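Local structure of hypothetical protein (Nostoc punctiforme, 2INB) at residues 107-112 with 116-121; 56-61 with 124-129; 85-88 with 93-96; 15-18 with 22-25. The protein belongs to the XisH family and probably takes part, together with XisF and XisI, in site-specific recombination of nitrogen-fixation genes in cyanobacteria. All blocks are in the same frame, centred on the assembly; numbering follows the deposited sequence. Where two conformers were deposited one is given.

In the fold
From the N terminus, interaction 4 comes first, closing the short turn between helix 7-18 and edge strand 22-25. Interaction 2 spans the longest loop: it joins strands 54-60 and 125-129 across the strand between them, and both interactions 3 and 1 lie within that loop, one after the other. Interaction 3 closes the turn from helix 69-88 into strand 94-101, that intervening strand, and Ala57 and Val95 join the contacts through their backbones. Interaction 1 closes the short stretch from the 3-10 turn 108-110 into helix 112-120, and its Ile118 packs on Met125 of the following strand. On the sheet face carrying helix 7-18, Leu16 links interaction 4 to Ile56, Val58 and Leu126 of interaction 2.

Interaction 1: residues 107-112 with 116-121; sequences TFFQLD and EMIAEN
Phe109 and Ile118 meet where a short 3-10 turn, residues 108-110, runs into helix 112-120, a connection between helix 102-106 and the sheet of this PDDEXK-clan protein. The two side chains cross at about a right angle. Ile118 carries its CG1 branch beside the backbone N and anti to the carbonyl carbon (chi1 -71°), and this branch lies obliquely against one corner of the ring, with CG1 3.9 Å from Phe109 CE1. Phe109 CE1 is equally close to Ile118 CD1, and Phe109 CD1 lies near CG1 as well. The ring is also held from within its own segment: Phe108 turns its edge to it, placing CD2 3.7 Å above the centre of the Phe109 ring. Phe63 adds an edge-to-face contact, and Ile118 rests on Phe73 of helix 69-88.

Further out, Asp112 and Glu116 are joined by the first turn of the helix, Glu116 N giving its hydrogen to Asp112 O at 2.9 Å. Leu111 occupies the N-cap position before that turn. The chain of Glu116 bends at its second torsion, and its OE2 lies 2.5 Å from Glu120 OE2, one turn further on; one of the two acids probably holds a proton. Arg89 of the second subunit forms long, weak ion pairs with both carboxylates. At the far end of the helix the backbone O of Met117 (a selenomethionine) accepts two bonds from Asn121: the backbone N at 3.2 Å, and ND2 at 2.9 Å, in the carbonyl plane and on a lone pair.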
loop_
_atom_site.group_PDB
_atom_site.type_symbol
_atom_site.label_atom_id
_atom_site.label_comp_id
_atom_site.label_asym_id
_atom_site.label_seq_id
_atom_site.Cartn_x
_atom_site.Cartn_y
_atom_site.Cartn_z
ATOM N N THR A 107 16.165 -12.272 -1.848
ATOM C CA THR A 107 16.593 -11.729 -0.545
ATOM C C THR A 107 15.383 -11.263 0.241
ATOM O O THR A 107 14.826 -12.024 1.042
ATOM C CB THR A 107 17.608 -10.570 -0.732
ATOM O OG1 THR A 107 17.077 -9.577 -1.614
ATOM C CG2 THR A 107 18.944 -11.110 -1.324
ATOM N N PHE A 108 14.903 -10.044 -0.048
ATOM C CA PHE A 108 13.743 -9.482 0.680
ATOM C C PHE A 108 12.513 -10.392 0.689
ATOM O O PHE A 108 11.923 -10.636 1.743
ATOM C CB PHE A 108 13.373 -8.115 0.102
ATOM C CG PHE A 108 12.196 -7.453 0.765
ATOM C CD1 PHE A 108 12.339 -6.917 2.049
ATOM C CD2 PHE A 108 10.990 -7.301 0.122
ATOM C CE1 PHE A 108 11.301 -6.282 2.659
ATOM C CE2 PHE A 108 9.943 -6.678 0.756
ATOM C CZ PHE A 108 10.123 -6.171 2.047
ATOM N N PHE A 109 12.135 -10.915 -0.487
ATOM C CA PHE A 109 10.931 -11.741 -0.586
ATOM C C PHE A 109 11.111 -13.156 -0.044
ATOM O O PHE A 109 10.137 -13.899 0.012
ATOM C CB PHE A 109 10.310 -11.722 -2.016
ATOM C CG PHE A 109 9.650 -10.423 -2.343
ATOM C CD1 PHE A 109 8.457 -10.092 -1.725
ATOM C CD2 PHE A 109 10.288 -9.469 -3.110
ATOM C CE1 PHE A 109 7.860 -8.869 -1.957
ATOM C CE2 PHE A 109 9.678 -8.197 -3.345
ATOM C CZ PHE A 109 8.473 -7.930 -2.733
ATOM N N GLN A 110 12.307 -13.523 0.399
ATOM C CA GLN A 110 12.470 -14.765 1.154
ATOM C C GLN A 110 12.386 -14.581 2.670
ATOM O O GLN A 110 12.399 -15.567 3.429
ATOM C CB GLN A 110 13.790 -15.458 0.779
ATOM C CG GLN A 110 13.851 -15.841 -0.716
ATOM C CD GLN A 110 12.580 -16.543 -1.188
ATOM O OE1 GLN A 110 12.117 -17.506 -0.549
ATOM N NE2 GLN A 110 11.976 -16.045 -2.267
ATOM N N LEU A 111 12.322 -13.337 3.129
ATOM C CA LEU A 111 12.051 -13.054 4.538
ATOM C C LEU A 111 10.600 -13.437 4.864
ATOM O O LEU A 111 9.715 -13.339 4.024
ATOM C CB LEU A 111 12.311 -11.583 4.887
ATOM C CG LEU A 111 13.782 -11.134 4.676
ATOM C CD1 LEU A 111 13.889 -9.633 4.907
ATOM C CD2 LEU A 111 14.762 -11.885 5.601
ATOM N N ASP A 112 10.369 -13.878 6.087
ATOM C CA ASP A 112 9.069 -14.413 6.452
ATOM C C ASP A 112 7.955 -13.340 6.287
ATOM O O ASP A 112 6.863 -13.639 5.799
ATOM C CB ASP A 112 9.069 -14.936 7.879
ATOM C CG ASP A 112 9.769 -16.279 8.063
ATOM O OD1 ASP A 112 10.115 -16.936 7.077
ATOM O OD2 ASP A 112 9.903 -16.653 9.260
ATOM N N GLU A 116 4.763 -13.642 3.750
ATOM C CA GLU A 116 3.410 -13.761 4.352
ATOM C C GLU A 116 2.451 -12.737 3.772
ATOM O O GLU A 116 1.294 -13.037 3.421
ATOM C CB GLU A 116 3.417 -13.650 5.903
ATOM C CG GLU A 116 2.094 -13.735 6.563
ATOM C CD GLU A 116 1.274 -14.996 6.335
ATOM O OE1 GLU A 116 1.837 -15.998 5.890
ATOM O OE2 GLU A 116 0.051 -14.886 6.624
HETATM N N MSE A 117 2.904 -11.487 3.660
HETATM C CA MSE A 117 2.024 -10.419 3.155
HETATM C C MSE A 117 1.666 -10.538 1.658
HETATM O O MSE A 117 0.572 -10.170 1.244
HETATM C CB MSE A 117 2.608 -9.035 3.509
HETATM C CG MSE A 117 2.947 -8.905 5.000
HETATM SE SE MSE A 117 1.445 -9.365 6.176
HETATM C CE MSE A 117 0.087 -8.117 5.367
ATOM N N ILE A 118 2.581 -11.071 0.856
ATOM C CA ILE A 118 2.299 -11.437 -0.521
ATOM C C ILE A 118 1.207 -12.512 -0.530
ATOM O O ILE A 118 0.227 -12.438 -1.249
ATOM C CB ILE A 118 3.568 -11.945 -1.236
ATOM C CG1 ILE A 118 4.556 -10.806 -1.495
ATOM C CG2 ILE A 118 3.219 -12.782 -2.519
ATOM C CD1 ILE A 118 4.142 -9.790 -2.534
ATOM N N ALA A 119 1.354 -13.532 0.323
ATOM C CA ALA A 119 0.367 -14.602 0.356
ATOM C C ALA A 119 -1.013 -14.112 0.819
ATOM O O ALA A 119 -2.031 -14.457 0.244
ATOM C CB ALA A 119 0.845 -15.714 1.280
ATOM N N GLU A 120 -1.036 -13.317 1.899
ATOM C CA GLU A 120 -2.305 -12.867 2.487
ATOM C C GLU A 120 -3.112 -12.048 1.472
ATOM O O GLU A 120 -4.345 -12.010 1.522
ATOM C CB GLU A 120 -2.068 -12.047 3.737
ATOM C CG GLU A 120 -1.516 -12.812 4.936
ATOM C CD GLU A 120 -1.463 -12.027 6.244
ATOM O OE1 GLU A 120 -1.982 -10.909 6.286
ATOM O OE2 GLU A 120 -0.908 -12.636 7.246
ATOM N N ASN A 121 -2.405 -11.294 0.626
ATOM C CA ASN A 121 -3.042 -10.390 -0.334
ATOM C C ASN A 121 -3.085 -10.930 -1.774
ATOM O O ASN A 121 -3.395 -10.159 -2.702
ATOM C CB ASN A 121 -2.334 -9.043 -0.226
ATOM C CG ASN A 121 -2.622 -8.402 1.099
ATOM O OD1 ASN A 121 -3.719 -7.825 1.296
ATOM N ND2 ASN A 121 -1.704 -8.549 2.037
#

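Interaction 2: residues 56-61 with 124-129; sequences IAVEVK and KMLIYD
Tyr128 OH donates to Lys61 O at 2.7 Å, the one hydrogen bond between segments 56-61 and 124-129. The oxygen lies at the edge of the phenol ring, near its plane, while the hydroxyl stands 39° above the plane of the Lys61 carbonyl. Tyr128 holds CG between its backbone N and carbonyl carbon (chi1 63°), and the long side chain reaches across to the end of strand 54-60. There its OH also passes 4.0 Å from Val60 CG1. Two residues earlier on each strand, Val58 CG1 meets Leu126 CD2 at 4.1 Å, the two side chains crossing at about a right angle.

These strands are not direct neighbours: strand 94-101 runs between them, parallel to both, and the contacts bridge over it on one face of the sheet, Val58 also resting on Ala99. The sequence Glu59-Val60-Lys61 resembles the E-x-K element of the PDDEXK clan, though Lys61 NZ turns the other way, to Gln79 and Glu72 of helix 69-88. A phenylalanine in place of Tyr128 would keep the ring but remove the hydroxyl, and would probably leave the Lys61 carbonyl without this donor. Helix 7-18 covers the same face, with Phe8, Val11 and Val12 packed on the Tyr128 side chain.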
loop_
_atom_site.group_PDB
_atom_site.type_symbol
_atom_site.label_atom_id
_atom_site.label_comp_id
_atom_site.label_asym_id
_atom_site.label_seq_id
_atom_site.Cartn_x
_atom_site.Cartn_y
_atom_site.Cartn_z
ATOM N N ILE A 56 -2.487 -9.029 -19.655
ATOM C CA ILE A 56 -1.925 -8.749 -18.341
ATOM C C ILE A 56 -1.609 -7.262 -18.164
ATOM O O ILE A 56 -1.532 -6.476 -19.142
ATOM C CB ILE A 56 -0.605 -9.558 -18.077
ATOM C CG1 ILE A 56 0.507 -9.106 -19.053
ATOM C CG2 ILE A 56 -0.873 -11.082 -18.251
ATOM C CD1 ILE A 56 1.899 -9.816 -18.817
ATOM N N ALA A 57 -1.409 -6.891 -16.897
ATOM C CA ALA A 57 -0.885 -5.582 -16.529
ATOM C C ALA A 57 0.253 -5.813 -15.571
ATOM O O ALA A 57 0.197 -6.727 -14.773
ATOM C CB ALA A 57 -1.971 -4.682 -15.830
ATOM N N VAL A 58 1.288 -4.992 -15.707
ATOM C CA VAL A 58 2.514 -5.178 -14.904
ATOM C C VAL A 58 2.919 -3.891 -14.207
ATOM O O VAL A 58 3.185 -2.887 -14.860
ATOM C CB VAL A 58 3.710 -5.734 -15.762
ATOM C CG1 VAL A 58 4.924 -6.006 -14.814
ATOM C CG2 VAL A 58 3.283 -7.013 -16.518
ATOM N N GLU A 59 2.962 -3.960 -12.870
ATOM C CA GLU A 59 3.462 -2.892 -11.988
ATOM C C GLU A 59 4.941 -3.138 -11.779
ATOM O O GLU A 59 5.310 -4.117 -11.116
ATOM C CB GLU A 59 2.685 -2.987 -10.649
ATOM C CG GLU A 59 3.255 -2.144 -9.562
ATOM C CD GLU A 59 2.592 -2.359 -8.215
ATOM O OE1 GLU A 59 1.534 -3.026 -8.179
ATOM O OE2 GLU A 59 3.190 -1.859 -7.195
ATOM N N VAL A 60 5.784 -2.304 -12.373
ATOM C CA VAL A 60 7.248 -2.524 -12.328
ATOM C C VAL A 60 7.843 -1.821 -11.146
ATOM O O VAL A 60 7.678 -0.607 -10.997
ATOM C CB VAL A 60 7.930 -2.048 -13.601
ATOM C CG1 VAL A 60 9.446 -2.309 -13.472
ATOM C CG2 VAL A 60 7.348 -2.798 -14.814
ATOM N N LYS A 61 8.596 -2.578 -10.340
ATOM C CA LYS A 61 9.388 -2.040 -9.218
ATOM C C LYS A 61 10.848 -2.506 -9.356
ATOM O O LYS A 61 11.126 -3.631 -9.874
ATOM C CB LYS A 61 8.783 -2.466 -7.877
ATOM C CG LYS A 61 7.365 -1.912 -7.687
ATOM C CD LYS A 61 7.404 -0.396 -7.544
ATOM C CE LYS A 61 6.066 0.207 -7.246
ATOM N NZ LYS A 61 6.161 1.689 -6.991
ATOM N N LYS A 124 0.293 -11.493 -7.178
ATOM C CA LYS A 124 0.911 -12.216 -8.275
ATOM C C LYS A 124 2.178 -11.465 -8.667
ATOM O O LYS A 124 2.168 -10.219 -8.679
ATOM C CB LYS A 124 -0.074 -12.298 -9.435
ATOM C CG LYS A 124 -1.373 -13.005 -9.119
ATOM C CD LYS A 124 -2.249 -13.100 -10.361
ATOM C CE LYS A 124 -3.625 -13.576 -10.047
ATOM N NZ LYS A 124 -3.647 -14.948 -9.510
HETATM N N MSE A 125 3.240 -12.190 -9.008
HETATM C CA MSE A 125 4.507 -11.513 -9.296
HETATM C C MSE A 125 5.155 -11.983 -10.607
HETATM O O MSE A 125 4.933 -13.105 -11.075
HETATM C CB MSE A 125 5.483 -11.663 -8.127
HETATM C CG MSE A 125 4.988 -10.982 -6.864
HETATM SE SE MSE A 125 6.239 -11.250 -5.364
HETATM C CE MSE A 125 5.884 -13.172 -5.236
ATOM N N LEU A 126 5.918 -11.079 -11.196
ATOM C CA LEU A 126 6.760 -11.364 -12.344
ATOM C C LEU A 126 8.193 -11.182 -11.855
ATOM O O LEU A 126 8.580 -10.068 -11.513
ATOM C CB LEU A 126 6.396 -10.425 -13.480
ATOM C CG LEU A 126 7.140 -10.581 -14.808
ATOM C CD1 LEU A 126 7.004 -12.037 -15.282
ATOM C CD2 LEU A 126 6.629 -9.580 -15.838
ATOM N N ILE A 127 8.950 -12.272 -11.756
ATOM C CA ILE A 127 10.320 -12.161 -11.320
ATOM C C ILE A 127 11.211 -12.071 -12.554
ATOM O O ILE A 127 11.218 -12.997 -13.394
ATOM C CB ILE A 127 10.757 -13.331 -10.458
ATOM C CG1 ILE A 127 9.710 -13.617 -9.361
ATOM C CG2 ILE A 127 12.140 -13.035 -9.863
ATOM C CD1 ILE A 127 9.353 -12.423 -8.507
ATOM N N TYR A 128 11.965 -10.975 -12.650
ATOM C CA TYR A 128 12.811 -10.715 -13.844
ATOM C C TYR A 128 14.281 -10.592 -13.457
ATOM O O TYR A 128 14.621 -10.052 -12.412
ATOM C CB TYR A 128 12.365 -9.478 -14.606
ATOM C CG TYR A 128 12.440 -8.132 -13.877
ATOM C CD1 TYR A 128 11.388 -7.705 -13.043
ATOM C CD2 TYR A 128 13.491 -7.227 -14.080
ATOM C CE1 TYR A 128 11.441 -6.484 -12.398
ATOM C CE2 TYR A 128 13.523 -6.000 -13.444
ATOM C CZ TYR A 128 12.515 -5.616 -12.621
ATOM O OH TYR A 128 12.588 -4.369 -12.052
ATOM N N ASP A 129 15.130 -11.078 -14.339
ATOM C CA ASP A 129 16.556 -10.962 -14.147
ATOM C C ASP A 129 17.022 -9.717 -14.858
ATOM O O ASP A 129 16.805 -9.572 -16.043
ATOM C CB ASP A 129 17.268 -12.211 -14.671
ATOM C CG ASP A 129 18.751 -12.149 -14.449
ATOM O OD1 ASP A 129 19.466 -11.601 -15.287
ATOM O OD2 ASP A 129 19.216 -12.580 -13.374
#

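Interaction 3: residues 85-88 with 93-96; sequences GALR and ERVL
Leu87, in the last turn of helix 69-88, lies over the start of strand 94-101, its CA 7.2 Å from the CA of Arg94, and no hydrogen bond joins the two segments. The contact is made by side chains. Leu87 points at the strand and divides its two methyls: CD1 meets Leu96 CD1 at 4.2 Å, while CD2 comes within 4.5 Å of Arg94 CD. Leu87 and Leu96 cross at about a right angle. Arg94 and Leu96, two residues apart, both face the helix, whereas Val95 between them points the other way and packs on Lys124.

Arg94 offers Leu87 its methylene chain and sends its charged end past it. The chain runs extended through its first two torsions and bends at the third (chi3 -64°), which directs the guanidinium group to Gln91, whose OE1 accepts from NE, and to the backbone oxygen of Ile56, which accepts from NH1. Ala57 touches Leu87, Arg94 and Leu96 alike from the neighbouring strand. A glycerol, probably from the crystallisation liquor, bonds to Leu96 N. Strand 54-60, helix 69-88 and parallel strand 94-101 thus form a beta-alpha-beta crossover, with Leu87 packing the end of its helix onto both strands.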
loop_
_atom_site.group_PDB
_atom_site.type_symbol
_atom_site.label_atom_id
_atom_site.label_comp_id
_atom_site.label_asym_id
_atom_site.label_seq_id
_atom_site.Cartn_x
_atom_site.Cartn_y
_atom_site.Cartn_z
ATOM N N GLY A 85 -7.922 -3.502 -7.832
ATOM C CA GLY A 85 -9.350 -3.132 -7.675
ATOM C C GLY A 85 -9.920 -2.343 -8.820
ATOM O O GLY A 85 -11.008 -2.634 -9.320
ATOM N N ALA A 86 -9.146 -1.348 -9.273
ATOM C CA ALA A 86 -9.532 -0.523 -10.423
ATOM C C ALA A 86 -9.683 -1.374 -11.672
ATOM O O ALA A 86 -10.668 -1.290 -12.386
ATOM C CB ALA A 86 -8.527 0.571 -10.667
ATOM N N LEU A 87 -8.729 -2.267 -11.897
ATOM C CA LEU A 87 -8.735 -3.104 -13.108
ATOM C C LEU A 87 -9.918 -4.077 -13.122
ATOM O O LEU A 87 -10.478 -4.382 -14.201
ATOM C CB LEU A 87 -7.420 -3.822 -13.323
ATOM C CG LEU A 87 -6.330 -2.928 -13.831
ATOM C CD1 LEU A 87 -4.907 -3.598 -13.634
ATOM C CD2 LEU A 87 -6.544 -2.643 -15.398
ATOM N N ARG A 88 -10.335 -4.553 -11.958
ATOM C CA ARG A 88 -11.515 -5.417 -11.935
ATOM C C ARG A 88 -12.706 -4.740 -12.596
ATOM O O ARG A 88 -13.491 -5.374 -13.299
ATOM C CB ARG A 88 -11.920 -5.760 -10.533
ATOM C CG ARG A 88 -10.993 -6.650 -9.821
ATOM C CD ARG A 88 -11.747 -7.227 -8.664
ATOM N NE ARG A 88 -10.966 -7.388 -7.465
ATOM C CZ ARG A 88 -9.818 -8.054 -7.359
ATOM N NH1 ARG A 88 -9.197 -8.646 -8.409
ATOM N NH2 ARG A 88 -9.280 -8.101 -6.151
ATOM N N GLU A 93 -10.579 -9.098 -17.222
ATOM C CA GLU A 93 -9.790 -10.250 -17.621
ATOM C C GLU A 93 -8.298 -9.917 -17.813
ATOM O O GLU A 93 -7.545 -10.804 -18.239
ATOM C CB GLU A 93 -10.422 -10.911 -18.819
ATOM C CG GLU A 93 -11.806 -11.417 -18.407
ATOM C CD GLU A 93 -12.531 -12.279 -19.388
ATOM O OE1 GLU A 93 -11.932 -12.747 -20.421
ATOM O OE2 GLU A 93 -13.723 -12.491 -19.112
ATOM N N ARG A 94 -7.872 -8.683 -17.466
ATOM C CA ARG A 94 -6.462 -8.320 -17.503
ATOM C C ARG A 94 -5.883 -8.553 -16.123
ATOM O O ARG A 94 -6.248 -7.881 -15.173
ATOM C CB ARG A 94 -6.268 -6.861 -17.931
ATOM C CG ARG A 94 -4.839 -6.494 -18.134
ATOM C CD ARG A 94 -4.641 -5.106 -18.644
ATOM N NE ARG A 94 -5.219 -4.914 -19.968
ATOM C CZ ARG A 94 -4.641 -5.251 -21.127
ATOM N NH1 ARG A 94 -3.467 -5.918 -21.177
ATOM N NH2 ARG A 94 -5.306 -4.993 -22.253
ATOM N N VAL A 95 -4.972 -9.510 -16.015
ATOM C CA VAL A 95 -4.421 -9.933 -14.737
ATOM C C VAL A 95 -3.221 -9.097 -14.382
ATOM O O VAL A 95 -2.280 -8.976 -15.179
ATOM C CB VAL A 95 -4.089 -11.416 -14.760
ATOM C CG1 VAL A 95 -3.466 -11.911 -13.418
ATOM C CG2 VAL A 95 -5.333 -12.298 -15.143
ATOM N N LEU A 96 -3.242 -8.581 -13.144
ATOM C CA LEU A 96 -2.179 -7.724 -12.633
ATOM C C LEU A 96 -1.053 -8.516 -11.934
ATOM O O LEU A 96 -1.333 -9.350 -11.065
ATOM C CB LEU A 96 -2.717 -6.646 -11.674
ATOM C CG LEU A 96 -1.666 -5.659 -11.106
ATOM C CD1 LEU A 96 -1.160 -4.724 -12.132
ATOM C CD2 LEU A 96 -2.268 -4.832 -9.914
#

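Interaction 4: residues 15-18 with 22-25; sequences ALEK and QITN
A tight helix-to-strand turn lets Leu16 and Glu17, in the C-terminal part of helix 7-18, close over Ile23 of the edge strand 22-25, only three residues separating the segments. Ile23 directs its side chain at the helix and is touched by both partners. Its CD1 sits 3.9 Å from Leu16 CD1 and 4.1 Å from Leu16 CB, the two side chains crossing at about a right angle. The CG1 of Ile23, anti to its carbonyl carbon, faces the other neighbour, lying 3.6 Å from Glu17 OE2. The Glu17 chain is extended beyond CG (chi2 167°), which carries the carboxylate out to the isoleucine.

A water completes this polar side: it accepts from Ile23 N at 2.9 Å and donates to Glu17 OE2 at 3.2 Å. The amide of Ile23 is therefore linked to the helix through solvent, whereas Gln22 and Thr24, on either side of it in sequence, make their backbone bonds to strand 47-51. Farther on, Thr24 OG1 donates to Asn25 OD1 at 2.9 Å from 40° above the plane of that carbonyl. Opposite Ala48 the edge strand places two residues, Thr24 and Asn25, which makes a classic beta bulge.

Leu16 also packs on Ile135 and Trp138 of strand 134-139 and so bridges the two outermost strands of the sheet in this chain, while Ile23 rests on Ile47 and Ala49 of strand 47-51.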
loop_
_atom_site.group_PDB
_atom_site.type_symbol
_atom_site.label_atom_id
_atom_site.label_comp_id
_atom_site.label_asym_id
_atom_site.label_seq_id
_atom_site.Cartn_x
_atom_site.Cartn_y
_atom_site.Cartn_z
ATOM N N ALA A 15 12.101 -8.076 -21.352
ATOM C CA ALA A 15 11.875 -9.441 -20.849
ATOM C C ALA A 15 10.537 -9.987 -21.350
ATOM O O ALA A 15 10.476 -11.128 -21.773
ATOM C CB ALA A 15 11.958 -9.495 -19.319
ATOM N N LEU A 16 9.474 -9.167 -21.284
ATOM C CA LEU A 16 8.171 -9.560 -21.805
ATOM C C LEU A 16 8.225 -9.874 -23.315
ATOM O O LEU A 16 7.709 -10.877 -23.793
ATOM C CB LEU A 16 7.155 -8.459 -21.512
ATOM C CG LEU A 16 6.622 -8.406 -20.081
ATOM C CD1 LEU A 16 5.928 -7.038 -19.899
ATOM C CD2 LEU A 16 5.601 -9.588 -19.809
ATOM N N GLU A 17 8.894 -9.003 -24.066
ATOM C CA GLU A 17 8.997 -9.158 -25.508
ATOM C C GLU A 17 9.723 -10.449 -25.873
ATOM O O GLU A 17 9.326 -11.162 -26.805
ATOM C CB GLU A 17 9.627 -7.918 -26.123
ATOM C CG GLU A 17 8.660 -6.773 -26.091
ATOM C CD GLU A 17 9.277 -5.430 -26.386
ATOM O OE1 GLU A 17 10.497 -5.293 -26.391
ATOM O OE2 GLU A 17 8.489 -4.495 -26.630
ATOM N N LYS A 18 10.755 -10.767 -25.129
ATOM C CA LYS A 18 11.496 -12.008 -25.391
ATOM C C LYS A 18 10.621 -13.242 -25.231
ATOM O O LYS A 18 10.880 -14.264 -25.868
ATOM C CB LYS A 18 12.708 -12.160 -24.480
ATOM C CG LYS A 18 13.822 -11.207 -24.791
ATOM C CD LYS A 18 14.952 -11.330 -23.788
ATOM C CE LYS A 18 16.126 -10.463 -24.136
ATOM N NZ LYS A 18 17.182 -10.566 -23.059
ATOM N N GLN A 22 3.173 -8.908 -26.476
ATOM C CA GLN A 22 3.001 -7.647 -27.150
ATOM C C GLN A 22 2.670 -6.570 -26.131
ATOM O O GLN A 22 1.705 -6.716 -25.372
ATOM C CB GLN A 22 1.879 -7.763 -28.172
ATOM C CG GLN A 22 1.854 -6.583 -29.140
ATOM C CD GLN A 22 0.518 -6.415 -29.878
ATOM O OE1 GLN A 22 -0.261 -7.367 -30.038
ATOM N NE2 GLN A 22 0.245 -5.195 -30.302
ATOM N N ILE A 23 3.466 -5.495 -26.093
ATOM C CA ILE A 23 3.143 -4.351 -25.240
ATOM C C ILE A 23 2.137 -3.478 -25.966
ATOM O O ILE A 23 2.384 -3.061 -27.107
ATOM C CB ILE A 23 4.386 -3.516 -24.833
ATOM C CG1 ILE A 23 5.574 -4.428 -24.460
ATOM C CG2 ILE A 23 4.053 -2.418 -23.773
ATOM C CD1 ILE A 23 5.368 -5.259 -23.302
ATOM N N THR A 24 0.985 -3.265 -25.329
ATOM C CA THR A 24 -0.109 -2.505 -25.969
ATOM C C THR A 24 -0.348 -1.114 -25.395
ATOM O O THR A 24 -0.900 -0.233 -26.098
ATOM C CB THR A 24 -1.421 -3.254 -25.906
ATOM O OG1 THR A 24 -1.741 -3.499 -24.539
ATOM C CG2 THR A 24 -1.348 -4.571 -26.657
ATOM N N ASN A 25 0.043 -0.901 -24.150
ATOM C CA ASN A 25 -0.116 0.392 -23.517
ATOM C C ASN A 25 1.026 0.561 -22.522
ATOM O O ASN A 25 1.356 -0.339 -21.737
ATOM C CB ASN A 25 -1.502 0.539 -22.805
ATOM C CG ASN A 25 -2.700 0.101 -23.700
ATOM O OD1 ASN A 25 -3.085 -1.103 -23.751
ATOM N ND2 ASN A 25 -3.282 1.076 -24.415
HETATM O O HOH W 1 5.669 -5.177 -27.940
#